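Local coordinates for protein trichothecene 3-O-acetyltransferase (Gibberella zeae, PDB 2RKV) that transfers an acetyl group from acetyl coenzyme A to the 3-hydroxyl of trichothecene mycotoxins such as T-2 toxin, as a member of the BAHD acyltransferase superfamily, at residues A[173-178]-A[388-393]; A[230-235]-A[432-437]; A[4-9]-A[191-196]; A[249-254]-A[324-329]. All blocks are in the same frame, centred on the assembly; numbering follows the deposited sequence.

The four contacts are spread over a single chain that holds coenzyme A and T-2 toxin. Along the chain, interaction 3 opens first (4-9 with 191-196). Interaction 1 (173-178 with 388-393) crosses both interaction 3 and interaction 2 (230-235 with 432-437). Interaction 4 (249-254 with 324-329) is nested inside the loops closed by interactions 1 and 2. The centres of interactions 2 and 4 are about 25 Å apart, and those of 1 and 4 about 45 Å. Interaction 1 packs beside the five-stranded sheet, and interaction 2 belongs to the seven-stranded one. No two touch, so each joins sequence-distant pieces of the fold separately.

Interaction 1 (A[173-178]-A[388-393]); sequences KACRND and YDFGLG
A salt bridge over a small apolar patch joins the C-terminal end of helix 161-176 to a turn in the loop between strands 375-379 and 399-401. The turn, D389 to G393 (DFGLG), matches the DFGWG motif of BAHD acyltransferases. NH1 of R176 donates to OD1 of D389 over 3.0 Å, with an N-H...O angle of 158°. The oxygen lies in the guanidinium plane, but the two flat groups are steeply turned, 75° apart. The R176 chain bends at chi3 (55°), which swings the guanidinium between two carboxylates. Its NE donates to OD2 of D178 over 2.8 Å, just past the helix end, where N177 has positive phi in a Schellman motif.

D389 OD1 also accepts from the backbone N of G391 at 2.8 Å. This closes an Asx turn within the type I' turn from D389 to L392. The R176 bond comes on the syn side of OD1 and the G391 bond on the anti side. CG of R176 lies alongside the turn, 3.4 Å from G391 N.

Next to the salt bridge along the helix, C175 CB sits 3.1 Å from the carbonyl O of F390, and its SG lies at the F390 ring edge. That ring packs on L25, Y27 and L150.

D389 OD2 pairs with K396. The motif aspartate thus has a structural role here, bonded to R176, K396 and its own turn.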
loop_
_atom_site.group_PDB
_atom_site.type_symbol
_atom_site.label_atom_id
_atom_site.label_comp_id
_atom_site.label_asym_id
_atom_site.label_seq_id
_atom_site.Cartn_x
_atom_site.Cartn_y
_atom_site.Cartn_z
ATOM N N LYS A 173 12.276 15.086 8.124
ATOM C CA LYS A 173 13.018 16.351 8.009
ATOM C C LYS A 173 12.582 17.324 9.096
ATOM O O LYS A 173 13.407 17.932 9.773
ATOM C CB LYS A 173 12.784 17.007 6.648
ATOM C CG LYS A 173 13.505 16.331 5.489
ATOM C CD LYS A 173 13.595 17.292 4.304
ATOM C CE LYS A 173 14.412 16.699 3.160
ATOM N NZ LYS A 173 14.671 17.742 2.105
ATOM N N ALA A 174 11.271 17.466 9.253
ATOM C CA ALA A 174 10.721 18.423 10.216
ATOM C C ALA A 174 11.153 18.075 11.643
ATOM O O ALA A 174 11.490 18.966 12.422
ATOM C CB ALA A 174 9.215 18.483 10.104
ATOM N N CYS A 175 11.144 16.786 11.985
ATOM C CA CYS A 175 11.630 16.324 13.295
ATOM C C CYS A 175 13.094 16.708 13.539
ATOM O O CYS A 175 13.486 17.062 14.657
ATOM C CB CYS A 175 11.443 14.810 13.424
ATOM S SG CYS A 175 9.738 14.309 13.640
ATOM N N ARG A 176 13.898 16.638 12.480
ATOM C CA ARG A 176 15.308 17.003 12.554
ATOM C C ARG A 176 15.547 18.515 12.484
ATOM O O ARG A 176 16.661 18.980 12.716
ATOM C CB ARG A 176 16.081 16.318 11.421
ATOM C CG ARG A 176 16.127 14.795 11.513
ATOM C CD ARG A 176 16.954 14.179 10.369
ATOM N NE ARG A 176 18.303 14.745 10.322
ATOM C CZ ARG A 176 19.398 14.159 10.814
ATOM N NH1 ARG A 176 19.329 12.956 11.372
ATOM N NH2 ARG A 176 20.576 14.780 10.740
ATOM N N ASN A 177 14.503 19.263 12.127
ATOM C CA ASN A 177 14.599 20.697 11.827
ATOM C C ASN A 177 15.454 20.974 10.575
ATOM O O ASN A 177 16.113 22.010 10.462
ATOM C CB ASN A 177 15.095 21.491 13.048
ATOM C CG ASN A 177 14.641 22.944 13.035
ATOM O OD1 ASN A 177 13.821 23.360 12.212
ATOM N ND2 ASN A 177 15.182 23.726 13.960
ATOM N N ASP A 178 15.427 20.028 9.637
ATOM C CA ASP A 178 16.080 20.185 8.341
ATOM C C ASP A 178 15.127 20.881 7.366
ATOM O O ASP A 178 13.940 20.547 7.330
ATOM C CB ASP A 178 16.500 18.817 7.800
ATOM C CG ASP A 178 17.575 18.156 8.647
ATOM O OD1 ASP A 178 18.362 18.880 9.303
ATOM O OD2 ASP A 178 17.650 16.903 8.650
ATOM N N TYR A 388 14.608 6.755 7.129
ATOM C CA TYR A 388 14.190 7.868 8.017
ATOM C C TYR A 388 14.475 7.594 9.492
ATOM O O TYR A 388 14.141 6.523 10.000
ATOM C CB TYR A 388 12.705 8.243 7.833
ATOM C CG TYR A 388 12.240 8.292 6.379
ATOM C CD1 TYR A 388 13.104 8.705 5.357
ATOM C CD2 TYR A 388 10.945 7.917 6.038
ATOM C CE1 TYR A 388 12.686 8.711 4.015
ATOM C CE2 TYR A 388 10.511 7.931 4.710
ATOM C CZ TYR A 388 11.386 8.335 3.710
ATOM O OH TYR A 388 10.968 8.340 2.397
ATOM N N ASP A 389 15.072 8.581 10.164
ATOM C CA ASP A 389 15.438 8.453 11.581
ATOM C C ASP A 389 14.642 9.407 12.474
ATOM O O ASP A 389 14.669 9.282 13.696
ATOM C CB ASP A 389 16.936 8.690 11.776
ATOM C CG ASP A 389 17.378 10.060 11.290
ATOM O OD1 ASP A 389 17.105 11.055 11.979
ATOM O OD2 ASP A 389 18.011 10.143 10.214
ATOM N N PHE A 390 13.967 10.376 11.859
ATOM C CA PHE A 390 13.137 11.345 12.600
ATOM C C PHE A 390 13.867 12.125 13.705
ATOM O O PHE A 390 13.231 12.601 14.647
ATOM C CB PHE A 390 11.875 10.671 13.168
ATOM C CG PHE A 390 11.019 10.022 12.118
ATOM C CD1 PHE A 390 11.213 8.682 11.787
ATOM C CD2 PHE A 390 10.044 10.756 11.448
ATOM C CE1 PHE A 390 10.433 8.073 10.792
ATOM C CE2 PHE A 390 9.257 10.169 10.459
ATOM C CZ PHE A 390 9.454 8.820 10.132
ATOM N N GLY A 391 15.189 12.254 13.593
ATOM C CA GLY A 391 15.977 12.964 14.614
ATOM C C GLY A 391 15.877 12.336 15.999
ATOM O O GLY A 391 16.159 12.995 17.015
ATOM N N LEU A 392 15.508 11.057 16.053
ATOM C CA LEU A 392 15.271 10.399 17.343
ATOM C C LEU A 392 16.544 9.862 17.984
ATOM O O LEU A 392 16.529 9.491 19.156
ATOM C CB LEU A 392 14.228 9.274 17.212
ATOM C CG LEU A 392 12.856 9.661 16.660
ATOM C CD1 LEU A 392 11.959 8.426 16.518
ATOM C CD2 LEU A 392 12.186 10.767 17.490
ATOM N N GLY A 393 17.633 9.814 17.216
ATOM C CA GLY A 393 18.918 9.297 17.705
ATOM C C GLY A 393 18.961 7.787 17.894
ATOM O O GLY A 393 19.808 7.268 18.634
#

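Interaction 2 (A[230-235]-A[432-437]); sequences SWAFFT and EDMDRL
M434 lays its thioether across the side chains of strand 229-236 that face helix 431-439. Its CE reaches S230 and A232, while its SD meets F234. The sulfur is 3.9 Å from CZ of F234 and 5.1 Å from the ring centroid. It lies 86° off the ring normal, so this Met-aromatic contact is made at the ring edge. M434 and F234 lie alongside each other, pointing opposite ways.

CG of M434 is anti to the backbone N (chi1 -173°). The chain then bends at both chi2 and chi3, and this double bend turns the terminal methyl along the strand toward S230. CE sits 3.6 Å from S230 OG and 4.1 Å from CB of A232. S230, A232 and F234 alternate with W231 and F233, so the strand offers every second side chain to the helix. L437, three residues after M434 on the same helix face, adds its CD2, 4.5 Å from CZ of F234. No hydrogen bond crosses this contact; it is apolar packing with one sulfur-aromatic pair.

Strand and helix segments run nearly the same way, at 28°, with axes 9.8 Å apart at closest approach. The helix thus packs against one side of the seven-stranded sheet. The strand bonds through its backbone to strand 423-430, which leads directly into the helix. W443 meets the F234 ring edge-to-face. L437 also touches S272 and V276 of helix 261-277, while D433 forms salt bridges with R277 and R280. Helix 431-439 thus touches both the seven-stranded sheet and helix 261-277.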
loop_
_atom_site.group_PDB
_atom_site.type_symbol
_atom_site.label_atom_id
_atom_site.label_comp_id
_atom_site.label_asym_id
_atom_site.label_seq_id
_atom_site.Cartn_x
_atom_site.Cartn_y
_atom_site.Cartn_z
ATOM N N SER A 230 -6.126 -16.117 6.468
ATOM C CA SER A 230 -5.133 -15.514 7.345
ATOM C C SER A 230 -4.156 -14.624 6.579
ATOM O O SER A 230 -4.162 -14.609 5.349
ATOM C CB SER A 230 -4.370 -16.592 8.128
ATOM O OG SER A 230 -3.391 -17.234 7.329
ATOM N N TRP A 231 -3.344 -13.888 7.338
ATOM C CA TRP A 231 -2.222 -13.093 6.830
ATOM C C TRP A 231 -0.909 -13.751 7.254
ATOM O O TRP A 231 -0.807 -14.297 8.355
ATOM C CB TRP A 231 -2.260 -11.687 7.442
ATOM C CG TRP A 231 -3.150 -10.700 6.752
ATOM C CD1 TRP A 231 -4.348 -10.215 7.198
ATOM C CD2 TRP A 231 -2.892 -10.052 5.501
ATOM N NE1 TRP A 231 -4.861 -9.320 6.291
ATOM C CE2 TRP A 231 -3.982 -9.191 5.243
ATOM C CE3 TRP A 231 -1.836 -10.110 4.574
ATOM C CZ2 TRP A 231 -4.060 -8.404 4.085
ATOM C CZ3 TRP A 231 -1.912 -9.330 3.417
ATOM C CH2 TRP A 231 -3.021 -8.487 3.187
ATOM N N ALA A 232 0.110 -13.664 6.404
ATOM C CA ALA A 232 1.456 -14.078 6.772
ATOM C C ALA A 232 2.505 -13.325 5.966
ATOM O O ALA A 232 2.303 -13.048 4.774
ATOM C CB ALA A 232 1.641 -15.584 6.573
ATOM N N PHE A 233 3.629 -13.018 6.597
ATOM C CA PHE A 233 4.780 -12.539 5.901
ATOM C C PHE A 233 5.613 -13.738 5.495
ATOM O O PHE A 233 5.733 -14.687 6.219
ATOM C CB PHE A 233 5.698 -11.725 6.801
ATOM C CG PHE A 233 5.217 -10.311 7.138
ATOM C CD1 PHE A 233 5.620 -9.719 8.298
ATOM C CD2 PHE A 233 4.377 -9.605 6.316
ATOM C CE1 PHE A 233 5.211 -8.478 8.640
ATOM C CE2 PHE A 233 3.994 -8.359 6.653
ATOM C CZ PHE A 233 4.397 -7.805 7.812
ATOM N N PHE A 234 6.212 -13.582 4.325
ATOM C CA PHE A 234 7.238 -14.477 3.796
ATOM C C PHE A 234 8.446 -13.658 3.379
ATOM O O PHE A 234 8.282 -12.671 2.749
ATOM C CB PHE A 234 6.700 -15.210 2.557
ATOM C CG PHE A 234 5.552 -16.130 2.846
ATOM C CD1 PHE A 234 4.258 -15.708 2.786
ATOM C CD2 PHE A 234 5.784 -17.448 3.137
ATOM C CE1 PHE A 234 3.255 -16.558 3.042
ATOM C CE2 PHE A 234 4.761 -18.306 3.391
ATOM C CZ PHE A 234 3.517 -17.875 3.381
ATOM N N THR A 235 9.637 -14.038 3.706
ATOM C CA THR A 235 10.829 -13.315 3.286
ATOM C C THR A 235 11.538 -14.035 2.142
ATOM O O THR A 235 11.453 -15.207 2.035
ATOM C CB THR A 235 11.794 -13.127 4.471
ATOM O OG1 THR A 235 12.206 -14.408 4.962
ATOM C CG2 THR A 235 11.069 -12.512 5.658
ATOM N N GLU A 432 -6.761 -23.235 3.242
ATOM C CA GLU A 432 -6.298 -24.396 2.484
ATOM C C GLU A 432 -5.202 -24.044 1.476
ATOM O O GLU A 432 -4.290 -24.834 1.263
ATOM C CB GLU A 432 -7.451 -25.190 1.858
ATOM C CG GLU A 432 -8.288 -24.472 0.827
ATOM C CD GLU A 432 -9.493 -25.299 0.415
ATOM O OE1 GLU A 432 -10.623 -24.890 0.738
ATOM O OE2 GLU A 432 -9.308 -26.365 -0.212
ATOM N N ASP A 433 -5.292 -22.842 0.896
ATOM C CA ASP A 433 -4.234 -22.284 0.047
ATOM C C ASP A 433 -2.970 -21.963 0.838
ATOM O O ASP A 433 -1.867 -22.329 0.434
ATOM C CB ASP A 433 -4.727 -21.012 -0.648
ATOM C CG ASP A 433 -5.712 -21.293 -1.767
ATOM O OD1 ASP A 433 -5.983 -22.481 -2.070
ATOM O OD2 ASP A 433 -6.224 -20.318 -2.345
ATOM N N MET A 434 -3.130 -21.267 1.962
ATOM C CA MET A 434 -1.985 -20.926 2.802
ATOM C C MET A 434 -1.230 -22.166 3.286
ATOM O O MET A 434 0.002 -22.203 3.230
ATOM C CB MET A 434 -2.414 -20.053 3.987
ATOM C CG MET A 434 -1.245 -19.512 4.802
ATOM S SD MET A 434 -0.367 -18.169 3.955
ATOM C CE MET A 434 -1.485 -16.806 4.281
ATOM N N ASP A 435 -1.972 -23.175 3.749
ATOM C CA ASP A 435 -1.358 -24.403 4.264
ATOM C C ASP A 435 -0.585 -25.141 3.177
ATOM O O ASP A 435 0.544 -25.584 3.407
ATOM C CB ASP A 435 -2.408 -25.331 4.890
ATOM C CG ASP A 435 -3.021 -24.763 6.161
ATOM O OD1 ASP A 435 -2.366 -23.943 6.846
ATOM O OD2 ASP A 435 -4.171 -25.140 6.470
ATOM N N ARG A 436 -1.189 -25.256 1.995
ATOM C CA ARG A 436 -0.545 -25.922 0.860
ATOM C C ARG A 436 0.678 -25.143 0.380
ATOM O O ARG A 436 1.704 -25.733 0.027
ATOM C CB ARG A 436 -1.529 -26.122 -0.290
ATOM C CG ARG A 436 -2.577 -27.192 -0.006
ATOM C CD ARG A 436 -3.510 -27.396 -1.182
ATOM N NE ARG A 436 -4.368 -28.562 -0.963
ATOM C CZ ARG A 436 -5.699 -28.539 -0.912
ATOM N NH1 ARG A 436 -6.373 -27.411 -1.094
ATOM N NH2 ARG A 436 -6.364 -29.668 -0.695
ATOM N N LEU A 437 0.564 -23.814 0.367
ATOM C CA LEU A 437 1.673 -22.964 -0.050
ATOM C C LEU A 437 2.877 -23.173 0.856
ATOM O O LEU A 437 3.990 -23.352 0.380
ATOM C CB LEU A 437 1.260 -21.486 -0.067
ATOM C CG LEU A 437 2.202 -20.522 -0.792
ATOM C CD1 LEU A 437 2.269 -20.823 -2.282
ATOM C CD2 LEU A 437 1.749 -19.088 -0.548
#

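Interaction 3 (A[4-9]-A[191-196]); sequences KIQLDT and DRKTIV
R192 lies against the N-terminal segment, its extended side chain crossing the backbone from Q6 to D8. The contact ties this segment, with edge strand 5-6 of the three-stranded sheet, to the loop after helix 182-187. CB of R192 is 3.4 Å from the carbonyl O of Q6. Its CD lies 3.7 Å from OD2 of D8. On the other flank, CG2 of I5 touches NE of the same chain, 4.0 Å away. The D8 carboxylate also meets I195, whose CG2 is 3.5 Å from D8 OD1. Beside R192, the methylenes of K193 cross the Q6 side chain.

The direct D8-R192 salt bridge is long, at 3.9 Å between OD2 and NH1. A water to one side bridges the two groups. It accepts from R192 NH1 at 3.0 Å and from the D8 backbone N. It donates to D8 OD2 at 2.7 Å and lies in the guanidinium plane. A second water accepts from T9 N and donates to the carbonyl O of R192 at 2.7 Å.

Further out, W55 makes a cation-pi contact with R192, and A158 O accepts from its NH1. D8 is held by the Y305 hydroxyl and L308 N, and T9 by the Y198 hydroxyl. Residues 192-195 form a type I turn.

The largely buried ion pair is thus mediated by water as well as charge. D8 OD2 accepts from this water and L308 N, which would probably favour its ionised form.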
loop_
_atom_site.group_PDB
_atom_site.type_symbol
_atom_site.label_atom_id
_atom_site.label_comp_id
_atom_site.label_asym_id
_atom_site.label_seq_id
_atom_site.Cartn_x
_atom_site.Cartn_y
_atom_site.Cartn_z
ATOM N N LYS A 4 -9.129 24.321 1.324
ATOM C CA LYS A 4 -10.173 23.429 0.858
ATOM C C LYS A 4 -9.651 22.801 -0.419
ATOM O O LYS A 4 -9.849 23.321 -1.519
ATOM C CB LYS A 4 -11.497 24.165 0.626
ATOM C CG LYS A 4 -12.625 23.201 0.266
ATOM C CD LYS A 4 -14.002 23.820 0.366
ATOM C CE LYS A 4 -15.057 22.738 0.159
ATOM N NZ LYS A 4 -16.438 23.226 0.419
ATOM N N ILE A 5 -8.966 21.678 -0.248
ATOM C CA ILE A 5 -8.229 21.075 -1.344
ATOM C C ILE A 5 -9.013 19.875 -1.843
ATOM O O ILE A 5 -9.115 18.863 -1.146
ATOM C CB ILE A 5 -6.804 20.646 -0.890
ATOM C CG1 ILE A 5 -6.054 21.847 -0.284
ATOM C CG2 ILE A 5 -6.034 19.993 -2.044
ATOM C CD1 ILE A 5 -4.705 21.498 0.374
ATOM N N GLN A 6 -9.567 19.992 -3.047
ATOM C CA GLN A 6 -10.302 18.867 -3.632
ATOM C C GLN A 6 -9.366 17.668 -3.775
ATOM O O GLN A 6 -8.220 17.818 -4.204
ATOM C CB GLN A 6 -10.882 19.255 -4.986
ATOM C CG GLN A 6 -11.884 18.238 -5.526
ATOM C CD GLN A 6 -12.673 18.747 -6.712
ATOM O OE1 GLN A 6 -12.857 18.032 -7.700
ATOM N NE2 GLN A 6 -13.135 19.988 -6.631
ATOM N N LEU A 7 -9.840 16.478 -3.398
ATOM C CA LEU A 7 -9.036 15.272 -3.579
ATOM C C LEU A 7 -8.753 15.041 -5.051
ATOM O O LEU A 7 -9.501 15.506 -5.917
ATOM C CB LEU A 7 -9.765 14.044 -3.024
ATOM C CG LEU A 7 -10.008 13.918 -1.518
ATOM C CD1 LEU A 7 -10.161 12.445 -1.159
ATOM C CD2 LEU A 7 -8.917 14.542 -0.703
ATOM N N ASP A 8 -7.676 14.297 -5.325
ATOM C CA ASP A 8 -7.459 13.753 -6.663
ATOM C C ASP A 8 -8.757 13.118 -7.129
ATOM O O ASP A 8 -9.473 12.506 -6.331
ATOM C CB ASP A 8 -6.382 12.664 -6.620
ATOM C CG ASP A 8 -5.011 13.218 -6.308
ATOM O OD1 ASP A 8 -4.372 13.761 -7.232
ATOM O OD2 ASP A 8 -4.570 13.071 -5.151
ATOM N N THR A 9 -9.058 13.250 -8.417
ATOM C CA THR A 9 -10.250 12.587 -8.958
ATOM C C THR A 9 -10.204 11.075 -8.705
ATOM O O THR A 9 -11.215 10.470 -8.336
ATOM C CB THR A 9 -10.465 12.946 -10.435
ATOM O OG1 THR A 9 -10.614 14.372 -10.534
ATOM C CG2 THR A 9 -11.728 12.267 -10.982
ATOM N N ASP A 191 -1.983 21.553 -7.263
ATOM C CA ASP A 191 -3.425 21.358 -7.324
ATOM C C ASP A 191 -3.717 19.920 -7.756
ATOM O O ASP A 191 -3.112 19.409 -8.707
ATOM C CB ASP A 191 -4.066 22.350 -8.287
ATOM C CG ASP A 191 -5.558 22.508 -8.053
ATOM O OD1 ASP A 191 -6.005 22.459 -6.883
ATOM O OD2 ASP A 191 -6.284 22.680 -9.045
ATOM N N ARG A 192 -4.643 19.275 -7.055
ATOM C CA ARG A 192 -4.914 17.854 -7.285
ATOM C C ARG A 192 -5.979 17.636 -8.347
ATOM O O ARG A 192 -5.874 16.703 -9.128
ATOM C CB ARG A 192 -5.356 17.155 -6.000
ATOM C CG ARG A 192 -4.474 17.455 -4.805
ATOM C CD ARG A 192 -4.716 16.460 -3.690
ATOM N NE ARG A 192 -3.792 16.681 -2.582
ATOM C CZ ARG A 192 -3.568 15.793 -1.616
ATOM N NH1 ARG A 192 -4.219 14.629 -1.614
ATOM N NH2 ARG A 192 -2.698 16.071 -0.651
ATOM N N LYS A 193 -7.009 18.480 -8.360
ATOM C CA LYS A 193 -8.181 18.211 -9.203
ATOM C C LYS A 193 -7.894 18.310 -10.700
ATOM O O LYS A 193 -8.688 17.850 -11.517
ATOM C CB LYS A 193 -9.372 19.092 -8.815
ATOM C CG LYS A 193 -9.209 20.570 -9.138
ATOM C CD LYS A 193 -10.412 21.399 -8.654
ATOM C CE LYS A 193 -11.651 21.207 -9.515
ATOM N NZ LYS A 193 -12.821 22.012 -9.004
ATOM N N THR A 194 -6.751 18.892 -11.051
ATOM C CA THR A 194 -6.382 19.062 -12.460
ATOM C C THR A 194 -5.147 18.245 -12.848
ATOM O O THR A 194 -4.690 18.313 -13.994
ATOM C CB THR A 194 -6.121 20.544 -12.797
ATOM O OG1 THR A 194 -5.063 21.031 -11.964
ATOM C CG2 THR A 194 -7.392 21.387 -12.588
ATOM N N ILE A 195 -4.620 17.454 -11.912
ATOM C CA ILE A 195 -3.322 16.796 -12.120
ATOM C C ILE A 195 -3.348 15.659 -13.158
ATOM O O ILE A 195 -2.305 15.286 -13.710
ATOM C CB ILE A 195 -2.673 16.351 -10.776
ATOM C CG1 ILE A 195 -1.140 16.374 -10.912
ATOM C CG2 ILE A 195 -3.236 14.991 -10.290
ATOM C CD1 ILE A 195 -0.378 16.343 -9.600
ATOM N N VAL A 196 -4.537 15.114 -13.407
ATOM C CA VAL A 196 -4.748 14.161 -14.496
ATOM C C VAL A 196 -5.628 14.846 -15.543
ATOM O O VAL A 196 -6.832 15.035 -15.319
ATOM C CB VAL A 196 -5.423 12.846 -14.016
ATOM C CG1 VAL A 196 -5.601 11.874 -15.197
ATOM C CG2 VAL A 196 -4.615 12.179 -12.907
HETATM O O HOH W 1 -6.308 13.108 -3.106
HETATM O O HOH W 2 -7.285 14.692 -10.252
#

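Interaction 4 (A[249-254]-A[324-329]); sequences TKTLDA and NESLGA
A capped helix start meets the loop that follows helix 238-249. S326 is the N-cap of helix 327-335, and T251 comes against the same first turn. OG of S326 accepts from the backbone N of A329 at 3.0 Å, with an N-H...O angle of 152°. T251 adds a bond from outside the helix: its OG1 accepts from G328 N over 2.8 Å, at a more bent 133°. The T251 hydroxyl stands between its own backbone N and carbonyl carbon (chi1 51°), which turns OG1 onto G328. It also bonds to the carbonyl O of A247, so it links two helices.

G328, without a side chain, is where the backbones approach, its CA 4.3 Å from CA of T251. Here T251 O accepts a CA-H...O contact from G328 CA at 3.3 Å. CB of T251 packs 3.6 Å from CB of S326, and CD2 of L252 touches the G328 carbonyl O.

At the far end, a water bridges D253 OD2 and A329 O, donating to the latter at 2.7 Å. The backbone N of D253 bonds to the OG of S332, one turn further along. L327 packs on helices 238-249 and 261-277.

The serine bond is a classical helix N-cap, here supplemented by a threonine from another segment that accepts from a second first-turn N-H.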
loop_
_atom_site.group_PDB
_atom_site.type_symbol
_atom_site.label_atom_id
_atom_site.label_comp_id
_atom_site.label_asym_id
_atom_site.label_seq_id
_atom_site.Cartn_x
_atom_site.Cartn_y
_atom_site.Cartn_z
ATOM N N THR A 249 14.406 -14.045 -16.485
ATOM C CA THR A 249 15.157 -13.422 -17.582
ATOM C C THR A 249 15.521 -14.453 -18.657
ATOM O O THR A 249 15.492 -14.156 -19.852
ATOM C CB THR A 249 16.405 -12.692 -17.034
ATOM O OG1 THR A 249 15.976 -11.647 -16.146
ATOM C CG2 THR A 249 17.265 -12.096 -18.144
ATOM N N LYS A 250 15.824 -15.673 -18.217
ATOM C CA LYS A 250 16.161 -16.762 -19.133
ATOM C C LYS A 250 14.983 -17.262 -19.958
ATOM O O LYS A 250 15.184 -17.986 -20.941
ATOM C CB LYS A 250 16.733 -17.939 -18.361
ATOM C CG LYS A 250 18.165 -17.776 -17.952
ATOM C CD LYS A 250 18.546 -18.965 -17.094
ATOM C CE LYS A 250 20.011 -18.976 -16.781
ATOM N NZ LYS A 250 20.285 -19.927 -15.663
ATOM N N THR A 251 13.762 -16.901 -19.564
ATOM C CA THR A 251 12.566 -17.477 -20.186
ATOM C C THR A 251 11.546 -16.442 -20.681
ATOM O O THR A 251 10.343 -16.704 -20.700
ATOM C CB THR A 251 11.878 -18.505 -19.245
ATOM O OG1 THR A 251 11.678 -17.925 -17.946
ATOM C CG2 THR A 251 12.729 -19.777 -19.107
ATOM N N LEU A 252 12.029 -15.276 -21.097
ATOM C CA LEU A 252 11.144 -14.192 -21.510
ATOM C C LEU A 252 10.479 -14.433 -22.855
ATOM O O LEU A 252 11.054 -15.094 -23.727
ATOM C CB LEU A 252 11.917 -12.874 -21.553
ATOM C CG LEU A 252 12.427 -12.398 -20.194
ATOM C CD1 LEU A 252 13.115 -11.070 -20.353
ATOM C CD2 LEU A 252 11.276 -12.297 -19.201
ATOM N N ASP A 253 9.273 -13.884 -23.012
ATOM C CA ASP A 253 8.605 -13.806 -24.315
ATOM C C ASP A 253 9.459 -13.008 -25.297
ATOM O O ASP A 253 10.232 -12.131 -24.889
ATOM C CB ASP A 253 7.247 -13.118 -24.184
ATOM C CG ASP A 253 6.181 -14.010 -23.570
ATOM O OD1 ASP A 253 6.469 -15.167 -23.176
ATOM O OD2 ASP A 253 5.027 -13.540 -23.492
ATOM N N ALA A 254 9.308 -13.302 -26.588
ATOM C CA ALA A 254 10.039 -12.601 -27.647
ATOM C C ALA A 254 9.782 -11.091 -27.645
ATOM O O ALA A 254 10.649 -10.305 -28.024
ATOM C CB ALA A 254 9.680 -13.197 -29.019
ATOM N N ASN A 324 1.595 -23.605 -15.120
ATOM C CA ASN A 324 2.423 -24.466 -15.958
ATOM C C ASN A 324 3.453 -23.783 -16.866
ATOM O O ASN A 324 4.456 -24.404 -17.241
ATOM C CB ASN A 324 1.544 -25.448 -16.742
ATOM C CG ASN A 324 0.832 -26.438 -15.827
ATOM O OD1 ASN A 324 1.428 -26.978 -14.886
ATOM N ND2 ASN A 324 -0.451 -26.657 -16.078
ATOM N N GLU A 325 3.216 -22.517 -17.210
ATOM C CA GLU A 325 4.139 -21.779 -18.072
ATOM C C GLU A 325 5.422 -21.398 -17.319
ATOM O O GLU A 325 5.474 -21.509 -16.088
ATOM C CB GLU A 325 3.449 -20.556 -18.676
ATOM C CG GLU A 325 3.193 -19.429 -17.674
ATOM C CD GLU A 325 2.457 -18.244 -18.279
ATOM O OE1 GLU A 325 2.023 -18.317 -19.454
ATOM O OE2 GLU A 325 2.308 -17.228 -17.563
ATOM N N SER A 326 6.456 -20.969 -18.051
ATOM C CA SER A 326 7.726 -20.575 -17.431
ATOM C C SER A 326 7.555 -19.330 -16.559
ATOM O O SER A 326 6.571 -18.598 -16.704
ATOM C CB SER A 326 8.786 -20.287 -18.496
ATOM O OG SER A 326 8.446 -19.133 -19.245
ATOM N N LEU A 327 8.518 -19.092 -15.670
ATOM C CA LEU A 327 8.488 -17.877 -14.845
ATOM C C LEU A 327 8.570 -16.628 -15.717
ATOM O O LEU A 327 7.867 -15.641 -15.477
ATOM C CB LEU A 327 9.618 -17.868 -13.812
ATOM C CG LEU A 327 9.520 -16.749 -12.758
ATOM C CD1 LEU A 327 8.191 -16.816 -12.002
ATOM C CD2 LEU A 327 10.712 -16.769 -11.794
ATOM N N GLY A 328 9.433 -16.681 -16.731
ATOM C CA GLY A 328 9.586 -15.593 -17.686
ATOM C C GLY A 328 8.332 -15.289 -18.480
ATOM O O GLY A 328 8.045 -14.125 -18.762
ATOM N N ALA A 329 7.584 -16.331 -18.858
ATOM C CA ALA A 329 6.306 -16.141 -19.541
ATOM C C ALA A 329 5.358 -15.326 -18.655
ATOM O O ALA A 329 4.713 -14.398 -19.128
ATOM C CB ALA A 329 5.674 -17.484 -19.914
HETATM O O HOH W 3 3.627 -14.375 -21.575
#